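PDB 6NLR: histidinol-phosphatase from Listeria monocytogenes serotype 4b str. H7858, which probably catalyses the metal-dependent hydrolysis of L-histidinol phosphate to L-histidinol and phosphate, a step of histidine biosynthesis. Local coordinates for residues Gly112-His123 with Phe174-Leu184; Met204-Val214 with Lys241-Ile251. All blocks are in the same frame, centred on the assembly; numbering follows the deposited sequence.

Contact 1: residues Gly112-His123 with Phe174-Leu184. With MN (manganese (II) ion), chain E.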
loop_
_atom_site.group_PDB
_atom_site.type_symbol
_atom_site.label_atom_id
_atom_site.label_comp_id
_atom_site.label_asym_id
_atom_site.label_seq_id
_atom_site.Cartn_x
_atom_site.Cartn_y
_atom_site.Cartn_z
ATOM N N GLY A 112 -10.479 13.502 5.593
ATOM C CA GLY A 112 -10.148 12.677 6.767
ATOM C C GLY A 112 -11.349 12.442 7.681
ATOM O O GLY A 112 -11.538 11.331 8.142
ATOM N N PRO A 113 -12.173 13.465 7.999
ATOM C CA PRO A 113 -13.322 13.283 8.885
ATOM C C PRO A 113 -14.347 12.258 8.378
ATOM O O PRO A 113 -15.123 11.808 9.176
ATOM C CB PRO A 113 -13.945 14.697 8.962
ATOM C CG PRO A 113 -12.764 15.606 8.731
ATOM C CD PRO A 113 -11.991 14.877 7.641
ATOM N N GLN A 114 -14.350 11.917 7.083
ATOM C CA GLN A 114 -15.317 10.937 6.508
ATOM C C GLN A 114 -14.756 9.510 6.577
ATOM O O GLN A 114 -15.420 8.606 6.073
ATOM C CB GLN A 114 -15.655 11.328 5.070
ATOM C CG GLN A 114 -16.587 12.538 4.990
ATOM C CD GLN A 114 -16.827 12.899 3.548
ATOM O OE1 GLN A 114 -17.643 12.269 2.873
ATOM N NE2 GLN A 114 -16.085 13.885 3.066
ATOM N N THR A 115 -13.582 9.312 7.181
ATOM C CA THR A 115 -12.841 8.025 7.146
ATOM C C THR A 115 -12.669 7.494 8.565
ATOM O O THR A 115 -12.727 8.279 9.486
ATOM C CB THR A 115 -11.472 8.176 6.479
ATOM O OG1 THR A 115 -10.624 8.950 7.328
ATOM C CG2 THR A 115 -11.572 8.825 5.120
ATOM N N ASP A 116 -12.341 6.219 8.653
ATOM C CA ASP A 116 -12.330 5.341 9.836
ATOM C C ASP A 116 -11.063 4.473 9.840
ATOM O O ASP A 116 -10.855 3.726 10.784
ATOM C CB ASP A 116 -13.518 4.407 9.619
ATOM C CG ASP A 116 -14.052 3.791 10.872
ATOM O OD1 ASP A 116 -13.511 4.138 11.930
ATOM O OD2 ASP A 116 -15.005 2.978 10.771
ATOM N N ASP A 117 -10.297 4.465 8.748
ATOM C CA ASP A 117 -9.035 3.688 8.629
ATOM C C ASP A 117 -8.255 4.291 7.468
ATOM O O ASP A 117 -8.767 5.224 6.790
ATOM C CB ASP A 117 -9.301 2.188 8.454
ATOM C CG ASP A 117 -8.139 1.260 8.793
ATOM O OD1 ASP A 117 -7.107 1.752 9.318
ATOM O OD2 ASP A 117 -8.276 0.022 8.532
ATOM N N GLY A 118 -7.046 3.802 7.261
ATOM C CA GLY A 118 -6.165 4.374 6.234
ATOM C C GLY A 118 -4.867 3.617 6.162
ATOM O O GLY A 118 -4.468 3.001 7.161
ATOM N N VAL A 119 -4.260 3.655 4.981
ATOM C CA VAL A 119 -2.905 3.136 4.711
ATOM C C VAL A 119 -2.150 4.258 4.005
ATOM O O VAL A 119 -2.730 4.903 3.099
ATOM C CB VAL A 119 -2.991 1.838 3.890
ATOM C CG1 VAL A 119 -1.623 1.353 3.492
ATOM C CG2 VAL A 119 -3.720 0.735 4.652
ATOM N N LEU A 120 -0.917 4.516 4.423
ATOM C CA LEU A 120 -0.029 5.459 3.713
ATOM C C LEU A 120 1.000 4.625 2.970
ATOM O O LEU A 120 1.738 3.879 3.635
ATOM C CB LEU A 120 0.618 6.410 4.715
ATOM C CG LEU A 120 1.538 7.466 4.112
ATOM C CD1 LEU A 120 0.750 8.452 3.279
ATOM C CD2 LEU A 120 2.318 8.177 5.217
ATOM N N SER A 121 1.016 4.755 1.650
ATOM C CA SER A 121 1.803 3.903 0.728
ATOM C C SER A 121 2.704 4.766 -0.160
ATOM O O SER A 121 2.232 5.788 -0.693
ATOM C CB SER A 121 0.889 3.062 -0.114
ATOM O OG SER A 121 0.272 2.084 0.692
ATOM N N LEU A 122 3.924 4.308 -0.369
ATOM C CA LEU A 122 4.849 4.876 -1.382
ATOM C C LEU A 122 4.773 4.037 -2.673
ATOM O O LEU A 122 5.148 2.831 -2.641
ATOM C CB LEU A 122 6.256 4.903 -0.787
ATOM C CG LEU A 122 7.311 5.550 -1.671
ATOM C CD1 LEU A 122 7.087 7.060 -1.758
ATOM C CD2 LEU A 122 8.692 5.213 -1.164
ATOM N N HIS A 123 4.387 4.668 -3.785
ATOM C CA HIS A 123 4.234 4.010 -5.116
ATOM C C HIS A 123 5.093 4.692 -6.187
ATOM O O HIS A 123 5.263 4.084 -7.260
ATOM C CB HIS A 123 2.775 4.007 -5.595
ATOM C CG HIS A 123 1.818 3.256 -4.728
ATOM N ND1 HIS A 123 0.711 3.869 -4.168
ATOM C CD2 HIS A 123 1.784 1.974 -4.312
ATOM C CE1 HIS A 123 0.037 2.990 -3.448
ATOM N NE2 HIS A 123 0.683 1.838 -3.501
ATOM N N PHE A 174 -5.215 13.513 10.408
ATOM C CA PHE A 174 -5.871 12.398 9.675
ATOM C C PHE A 174 -4.851 11.573 8.873
ATOM O O PHE A 174 -5.273 10.704 8.124
ATOM C CB PHE A 174 -7.011 12.947 8.819
ATOM C CG PHE A 174 -8.064 13.643 9.642
ATOM C CD1 PHE A 174 -8.995 12.914 10.374
ATOM C CD2 PHE A 174 -8.117 15.033 9.707
ATOM C CE1 PHE A 174 -9.959 13.566 11.133
ATOM C CE2 PHE A 174 -9.085 15.679 10.462
ATOM C CZ PHE A 174 -9.996 14.943 11.184
ATOM N N LYS A 175 -3.542 11.809 9.047
ATOM C CA LYS A 175 -2.494 10.934 8.464
ATOM C C LYS A 175 -2.781 9.494 8.882
ATOM O O LYS A 175 -3.006 9.203 10.051
ATOM C CB LYS A 175 -1.097 11.339 8.930
ATOM C CG LYS A 175 0.030 10.552 8.294
ATOM C CD LYS A 175 1.337 10.857 8.926
ATOM C CE LYS A 175 2.462 10.022 8.339
ATOM N NZ LYS A 175 3.744 10.304 9.031
ATOM N N PRO A 176 -2.806 8.544 7.937
ATOM C CA PRO A 176 -2.861 7.132 8.294
ATOM C C PRO A 176 -1.711 6.761 9.234
ATOM O O PRO A 176 -0.646 7.359 9.142
ATOM C CB PRO A 176 -2.667 6.414 6.957
ATOM C CG PRO A 176 -3.205 7.407 5.956
ATOM C CD PRO A 176 -2.806 8.773 6.489
ATOM N N ARG A 177 -1.937 5.767 10.090
ATOM C CA ARG A 177 -0.914 5.260 11.028
ATOM C C ARG A 177 -0.456 3.863 10.617
ATOM O O ARG A 177 0.341 3.264 11.376
ATOM C CB ARG A 177 -1.501 5.318 12.428
ATOM C CG ARG A 177 -1.761 6.763 12.831
ATOM C CD ARG A 177 -2.046 6.887 14.277
ATOM N NE ARG A 177 -2.358 8.268 14.626
ATOM C CZ ARG A 177 -3.021 8.607 15.723
ATOM N NH1 ARG A 177 -3.424 7.644 16.540
ATOM N NH2 ARG A 177 -3.270 9.880 15.995
ATOM N N ARG A 178 -0.938 3.360 9.480
ATOM C CA ARG A 178 -0.540 2.035 8.959
ATOM C C ARG A 178 0.221 2.248 7.654
ATOM O O ARG A 178 -0.309 2.834 6.701
ATOM C CB ARG A 178 -1.747 1.115 8.779
ATOM C CG ARG A 178 -1.327 -0.317 8.435
ATOM C CD ARG A 178 -2.349 -1.398 8.825
ATOM N NE ARG A 178 -3.555 -1.360 8.018
ATOM C CZ ARG A 178 -4.682 -0.709 8.317
ATOM N NH1 ARG A 178 -4.791 -0.011 9.448
ATOM N NH2 ARG A 178 -5.711 -0.780 7.484
HETATM N N MSE A 179 1.487 1.818 7.640
HETATM C CA MSE A 179 2.331 2.036 6.478
HETATM C C MSE A 179 2.137 0.853 5.536
HETATM O O MSE A 179 2.288 -0.292 5.954
HETATM C CB MSE A 179 3.809 2.160 6.868
HETATM C CG MSE A 179 4.095 3.196 7.962
HETATM SE SE MSE A 179 3.667 5.059 7.391
HETATM C CE MSE A 179 1.937 5.356 8.284
ATOM N N GLY A 180 1.846 1.159 4.269
ATOM C CA GLY A 180 1.544 0.170 3.256
ATOM C C GLY A 180 2.766 -0.584 2.750
ATOM O O GLY A 180 3.818 0.043 2.551
ATOM N N HIS A 181 2.609 -1.894 2.547
ATOM C CA HIS A 181 3.572 -2.830 1.892
ATOM C C HIS A 181 5.003 -2.269 1.854
ATOM O O HIS A 181 5.458 -1.926 0.751
ATOM C CB HIS A 181 3.055 -3.192 0.484
ATOM C CG HIS A 181 2.493 -2.049 -0.304
ATOM N ND1 HIS A 181 3.217 -0.877 -0.523
ATOM C CD2 HIS A 181 1.304 -1.911 -0.959
ATOM C CE1 HIS A 181 2.484 -0.060 -1.284
ATOM N NE2 HIS A 181 1.298 -0.666 -1.563
ATOM N N ILE A 182 5.745 -2.271 2.975
ATOM C CA ILE A 182 7.035 -1.520 3.064
ATOM C C ILE A 182 8.228 -2.256 2.423
ATOM O O ILE A 182 9.369 -1.859 2.724
ATOM C CB ILE A 182 7.378 -1.111 4.503
ATOM C CG1 ILE A 182 7.592 -2.315 5.422
ATOM C CG2 ILE A 182 6.355 -0.128 5.038
ATOM C CD1 ILE A 182 8.377 -1.968 6.685
ATOM N N SER A 183 8.029 -3.242 1.555
ATOM C CA SER A 183 9.131 -3.806 0.732
ATOM C C SER A 183 8.675 -3.899 -0.729
ATOM O O SER A 183 9.038 -4.900 -1.415
ATOM C CB SER A 183 9.580 -5.145 1.271
ATOM O OG SER A 183 8.504 -6.083 1.244
ATOM N N LEU A 184 7.925 -2.899 -1.194
ATOM C CA LEU A 184 7.337 -2.889 -2.566
ATOM C C LEU A 184 8.459 -2.864 -3.617
ATOM O O LEU A 184 8.194 -3.224 -4.765
ATOM C CB LEU A 184 6.399 -1.690 -2.745
ATOM C CG LEU A 184 5.551 -1.729 -4.026
ATOM C CD1 LEU A 184 4.498 -2.835 -3.941
ATOM C CD2 LEU A 184 4.877 -0.388 -4.257
HETATM MN MN MN E . -0.243 0.092 -2.832
HETATM O O HOH W 1 -7.694 9.144 6.644
HETATM O O HOH W 2 -4.401 3.984 9.649
HETATM O O HOH W 3 4.839 2.346 1.701
HETATM O O HOH W 4 5.603 1.058 -0.553
HETATM O O HOH W 5 1.048 -1.230 -4.239
HETATM O O HOH W 6 -1.321 -1.283 -2.395
#
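Leu120 and Met179 form a single parallel bridge, with Leu120 N donating to Arg178 O (2.9 Å) and Gly180 N to Leu120 O (2.8 Å). Glycine at position 180 lets the chains close up here, its CA lying 3.4 Å from Val119 CG1. On one side of the bridge, Leu120 CB touches both Pro176 CB and the CE methyl of Met179, a selenomethionine, while Leu120 CD2 meets Lys175 CE, whose amine goes on to Ala169 O. Further back, Pro113 CD sits over the face of the Phe174 ring in a CH-pi contact. Asp117 and Arg178 form an end-on salt bridge, NH1 to OD1 and NH2 to OD2, each 2.9 Å. Arg178 reaches the carboxylate through a bend at chi3 (70°); OD1 is met on its syn lone pair, OD2 from above the carboxylate plane, and the carboxylate and guanidinium planes stand 47° apart. Ser36 and Arg3 also hold Asp117, and Gly5 O and Glu220 hold Arg178. At the far end, His123 NE2 and His181 NE2 each bind the manganese at 2.1 Å, their rings meeting rim to rim. Glu93 shares the metal and accepts from Ser121 OG, while the bond from Asp95 to His123 ND1 and the metal at NE2 together fix that ring's rotation. A sulfate ion about 3 Å from the His123 side chain (nearest atoms) places this end in the active site, probably marking the substrate's phosphate position.

Contact 2: residues Met204-Val214 with Lys241-Ile251; sequences MEKFRVILALV and KIVTLASELQI
Leu211 fills the middle of a largely apolar interface between helices 204-214 and 241-248, whose axes approach to 10.1 Å and run roughly together, 36° apart. Its two methyls divide the work: CD1 lies 3.7 Å from Leu245 CB, and CD2 touches both Ala246 CB and Ile251 CD1. Leu249 CD1 lies against Leu211 CB. The same Ile251 methyl comes within 3.3 Å of Leu211 O, and the CG2 branch of Ile251 touches Val214 CG1 at 3.7 Å. A Schellman motif delivers this residue: the positive phi of Gln250 (56°) ends the second helix and turns the chain back, placing Ile251 against the first. One turn before Leu211 and Ala246, Ile242 CD1 stands over a face of the Phe207 ring, 3.8 Å from its centroid, as a CH-pi contact. Met204, a selenomethionine, is bent at chi2 and chi3, which carries its CE methyl in beside Ile242 and unusually close to Leu245 CD1 (3.5 Å).

Toward solvent, where Lys241 and Ala212 are exposed, the fit is looser. The extended Lys241 crosses Met204 at a slant, CD near SE, and Arg208 CG only grazes Leu245 CD1 at 4.4 Å while its guanidinium is held by Glu205 and Glu201. The order strand 178-179, helix 201-217, strand 220-224, helix 240-248, strand 253-256 makes these neighbouring crossover helices on parallel strands, the beta-alpha-beta architecture of the barrel-like PHP fold.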
loop_
_atom_site.group_PDB
_atom_site.type_symbol
_atom_site.label_atom_id
_atom_site.label_comp_id
_atom_site.label_asym_id
_atom_site.label_seq_id
_atom_site.Cartn_x
_atom_site.Cartn_y
_atom_site.Cartn_z
HETATM N N MSE A 204 19.623 -3.638 5.448
HETATM C CA MSE A 204 19.146 -4.133 6.727
HETATM C C MSE A 204 19.155 -3.022 7.781
HETATM O O MSE A 204 18.226 -2.931 8.584
HETATM C CB MSE A 204 19.977 -5.322 7.212
HETATM C CG MSE A 204 19.629 -6.641 6.554
HETATM SE SE MSE A 204 17.668 -7.007 6.545
HETATM C CE MSE A 204 17.130 -6.738 8.414
ATOM N N GLU A 205 20.206 -2.199 7.768
ATOM C CA GLU A 205 20.336 -1.087 8.703
ATOM C C GLU A 205 19.214 -0.063 8.462
ATOM O O GLU A 205 18.620 0.429 9.444
ATOM C CB GLU A 205 21.714 -0.429 8.561
ATOM C CG GLU A 205 21.941 0.756 9.491
ATOM C CD GLU A 205 21.724 0.505 10.988
ATOM O OE1 GLU A 205 21.855 -0.661 11.433
ATOM O OE2 GLU A 205 21.425 1.476 11.721
ATOM N N LYS A 206 18.901 0.205 7.195
ATOM C CA LYS A 206 17.806 1.123 6.813
ATOM C C LYS A 206 16.473 0.569 7.337
ATOM O O LYS A 206 15.656 1.373 7.839
ATOM C CB LYS A 206 17.794 1.353 5.302
ATOM C CG LYS A 206 18.252 2.741 4.869
ATOM C CD LYS A 206 17.163 3.812 4.939
ATOM C CE LYS A 206 17.508 5.086 4.181
ATOM N NZ LYS A 206 18.084 4.793 2.833
ATOM N N PHE A 207 16.225 -0.739 7.219
ATOM C CA PHE A 207 15.000 -1.360 7.781
ATOM C C PHE A 207 14.978 -1.167 9.314
ATOM O O PHE A 207 13.912 -0.859 9.857
ATOM C CB PHE A 207 14.876 -2.824 7.378
ATOM C CG PHE A 207 14.155 -3.059 6.075
ATOM C CD1 PHE A 207 12.821 -2.703 5.914
ATOM C CD2 PHE A 207 14.791 -3.710 5.029
ATOM C CE1 PHE A 207 12.137 -2.978 4.736
ATOM C CE2 PHE A 207 14.114 -3.980 3.848
ATOM C CZ PHE A 207 12.785 -3.614 3.701
ATOM N N ARG A 208 16.109 -1.309 9.992
ATOM C CA ARG A 208 16.157 -1.197 11.479
ATOM C C ARG A 208 15.787 0.235 11.873
ATOM O O ARG A 208 14.995 0.395 12.820
ATOM C CB ARG A 208 17.526 -1.594 12.038
ATOM C CG ARG A 208 17.712 -3.105 12.090
ATOM C CD ARG A 208 18.860 -3.587 12.959
ATOM N NE ARG A 208 20.117 -3.116 12.394
ATOM C CZ ARG A 208 20.870 -3.779 11.509
ATOM N NH1 ARG A 208 20.525 -4.976 11.064
ATOM N NH2 ARG A 208 21.984 -3.225 11.058
ATOM N N VAL A 209 16.318 1.220 11.146
ATOM C CA VAL A 209 16.040 2.663 11.408
ATOM C C VAL A 209 14.537 2.892 11.203
ATOM O O VAL A 209 13.904 3.510 12.087
ATOM C CB VAL A 209 16.911 3.574 10.516
ATOM C CG1 VAL A 209 16.411 5.016 10.490
ATOM C CG2 VAL A 209 18.367 3.534 10.970
ATOM N N ILE A 210 13.983 2.392 10.090
ATOM C CA ILE A 210 12.531 2.540 9.761
ATOM C C ILE A 210 11.693 1.904 10.868
ATOM O O ILE A 210 10.728 2.573 11.318
ATOM C CB ILE A 210 12.209 1.950 8.375
ATOM C CG1 ILE A 210 12.681 2.885 7.260
ATOM C CG2 ILE A 210 10.738 1.602 8.239
ATOM C CD1 ILE A 210 12.710 2.214 5.908
ATOM N N LEU A 211 12.044 0.697 11.335
ATOM C CA LEU A 211 11.190 0.009 12.346
ATOM C C LEU A 211 11.259 0.758 13.683
ATOM O O LEU A 211 10.189 0.883 14.314
ATOM C CB LEU A 211 11.594 -1.458 12.489
ATOM C CG LEU A 211 11.320 -2.302 11.239
ATOM C CD1 LEU A 211 11.803 -3.720 11.446
ATOM C CD2 LEU A 211 9.830 -2.281 10.869
ATOM N N ALA A 212 12.435 1.245 14.095
ATOM C CA ALA A 212 12.598 2.012 15.357
ATOM C C ALA A 212 11.669 3.233 15.305
ATOM O O ALA A 212 11.004 3.525 16.330
ATOM C CB ALA A 212 14.043 2.424 15.590
ATOM N N LEU A 213 11.569 3.880 14.145
ATOM C CA LEU A 213 10.781 5.123 13.971
ATOM C C LEU A 213 9.278 4.792 13.962
ATOM O O LEU A 213 8.491 5.498 14.627
ATOM C CB LEU A 213 11.266 5.780 12.683
ATOM C CG LEU A 213 10.849 7.225 12.476
ATOM C CD1 LEU A 213 11.360 8.113 13.613
ATOM C CD2 LEU A 213 11.358 7.690 11.126
ATOM N N VAL A 214 8.882 3.718 13.281
ATOM C CA VAL A 214 7.489 3.193 13.335
ATOM C C VAL A 214 7.093 2.967 14.797
ATOM O O VAL A 214 5.985 3.368 15.198
ATOM C CB VAL A 214 7.341 1.904 12.508
ATOM C CG1 VAL A 214 6.067 1.171 12.837
ATOM C CG2 VAL A 214 7.418 2.191 11.025
ATOM N N LYS A 241 12.132 -11.965 7.768
ATOM C CA LYS A 241 13.232 -11.342 8.565
ATOM C C LYS A 241 12.753 -9.988 9.122
ATOM O O LYS A 241 12.975 -9.716 10.321
ATOM C CB LYS A 241 14.503 -11.153 7.729
ATOM C CG LYS A 241 15.757 -10.922 8.558
ATOM C CD LYS A 241 16.994 -10.577 7.747
ATOM C CE LYS A 241 18.234 -10.496 8.616
ATOM N NZ LYS A 241 19.487 -10.615 7.832
ATOM N N ILE A 242 12.054 -9.194 8.316
ATOM C CA ILE A 242 11.556 -7.857 8.739
ATOM C C ILE A 242 10.405 -8.052 9.726
ATOM O O ILE A 242 10.393 -7.347 10.754
ATOM C CB ILE A 242 11.150 -7.005 7.534
ATOM C CG1 ILE A 242 12.281 -6.859 6.506
ATOM C CG2 ILE A 242 10.561 -5.671 7.986
ATOM C CD1 ILE A 242 13.618 -6.498 7.056
ATOM N N VAL A 243 9.506 -9.007 9.464
ATOM C CA VAL A 243 8.348 -9.296 10.343
ATOM C C VAL A 243 8.866 -9.608 11.754
ATOM O O VAL A 243 8.304 -9.080 12.720
ATOM C CB VAL A 243 7.466 -10.428 9.780
ATOM C CG1 VAL A 243 6.466 -10.924 10.823
ATOM C CG2 VAL A 243 6.741 -9.968 8.512
ATOM N N THR A 244 9.911 -10.420 11.865
ATOM C CA THR A 244 10.515 -10.840 13.152
ATOM C C THR A 244 11.073 -9.618 13.896
ATOM O O THR A 244 10.767 -9.485 15.070
ATOM C CB THR A 244 11.575 -11.926 12.908
ATOM O OG1 THR A 244 10.852 -12.995 12.297
ATOM C CG2 THR A 244 12.272 -12.412 14.157
ATOM N N LEU A 245 11.869 -8.773 13.247
ATOM C CA LEU A 245 12.375 -7.517 13.865
ATOM C C LEU A 245 11.185 -6.666 14.330
ATOM O O LEU A 245 11.203 -6.219 15.487
ATOM C CB LEU A 245 13.257 -6.743 12.889
ATOM C CG LEU A 245 14.564 -7.435 12.504
ATOM C CD1 LEU A 245 15.266 -6.699 11.375
ATOM C CD2 LEU A 245 15.482 -7.615 13.706
ATOM N N ALA A 246 10.164 -6.485 13.486
ATOM C CA ALA A 246 9.007 -5.619 13.818
ATOM C C ALA A 246 8.291 -6.209 15.036
ATOM O O ALA A 246 8.001 -5.449 15.982
ATOM C CB ALA A 246 8.085 -5.419 12.633
ATOM N N SER A 247 8.060 -7.523 15.067
ATOM C CA SER A 247 7.371 -8.200 16.202
ATOM C C SER A 247 8.184 -8.061 17.493
ATOM O O SER A 247 7.567 -7.818 18.545
ATOM C CB SER A 247 7.056 -9.628 15.888
ATOM O OG SER A 247 6.154 -9.659 14.786
ATOM N N GLU A 248 9.502 -8.207 17.427
ATOM C CA GLU A 248 10.415 -8.007 18.585
ATOM C C GLU A 248 10.261 -6.577 19.132
ATOM O O GLU A 248 10.362 -6.405 20.344
ATOM C CB GLU A 248 11.867 -8.257 18.182
ATOM C CG GLU A 248 12.249 -9.718 18.062
ATOM C CD GLU A 248 13.665 -9.953 17.528
ATOM O OE1 GLU A 248 14.450 -8.955 17.402
ATOM O OE2 GLU A 248 14.002 -11.137 17.257
ATOM N N LEU A 249 9.999 -5.582 18.280
ATOM C CA LEU A 249 9.745 -4.177 18.719
ATOM C C LEU A 249 8.271 -3.996 19.115
ATOM O O LEU A 249 7.896 -2.901 19.437
ATOM C CB LEU A 249 10.149 -3.223 17.585
ATOM C CG LEU A 249 11.655 -3.144 17.317
ATOM C CD1 LEU A 249 11.965 -2.375 16.055
ATOM C CD2 LEU A 249 12.382 -2.512 18.484
ATOM N N GLN A 250 7.462 -5.048 19.051
ATOM C CA GLN A 250 5.996 -5.041 19.310
ATOM C C GLN A 250 5.284 -4.024 18.420
ATOM O O GLN A 250 4.388 -3.353 18.889
ATOM C CB GLN A 250 5.757 -4.788 20.794
ATOM C CG GLN A 250 6.444 -5.815 21.670
ATOM C CD GLN A 250 6.283 -5.352 23.085
ATOM O OE1 GLN A 250 7.112 -4.604 23.582
ATOM N NE2 GLN A 250 5.163 -5.705 23.697
ATOM N N ILE A 251 5.683 -3.928 17.160
ATOM C CA ILE A 251 4.934 -3.172 16.127
ATOM C C ILE A 251 3.791 -4.076 15.658
ATOM O O ILE A 251 4.023 -5.198 15.183
ATOM C CB ILE A 251 5.842 -2.775 14.962
ATOM C CG1 ILE A 251 6.976 -1.835 15.395
ATOM C CG2 ILE A 251 5.002 -2.217 13.832
ATOM C CD1 ILE A 251 8.112 -1.698 14.371
#

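The two contacts have centres about 18 Å apart, contact 1 near the centre of the chain and contact 2 at its periphery. They share no element but are successive in the chain: strand 178-179 of contact 1 leads on to helix 201-217 of contact 2, and they meet where the backbone O of Ile182 packs on the Phe207 ring. Strand 220-224 lies between them, its Leu221 touched by side chains of both. Their chemistry follows their depth. Contact 1 joins strands that lead to the metal centre with backbone bonds, an ion pair and shared manganese ligation; contact 2 joins helices on the outer layer mainly through apolar side chains, with its charged groups kept to the solvent-facing margin.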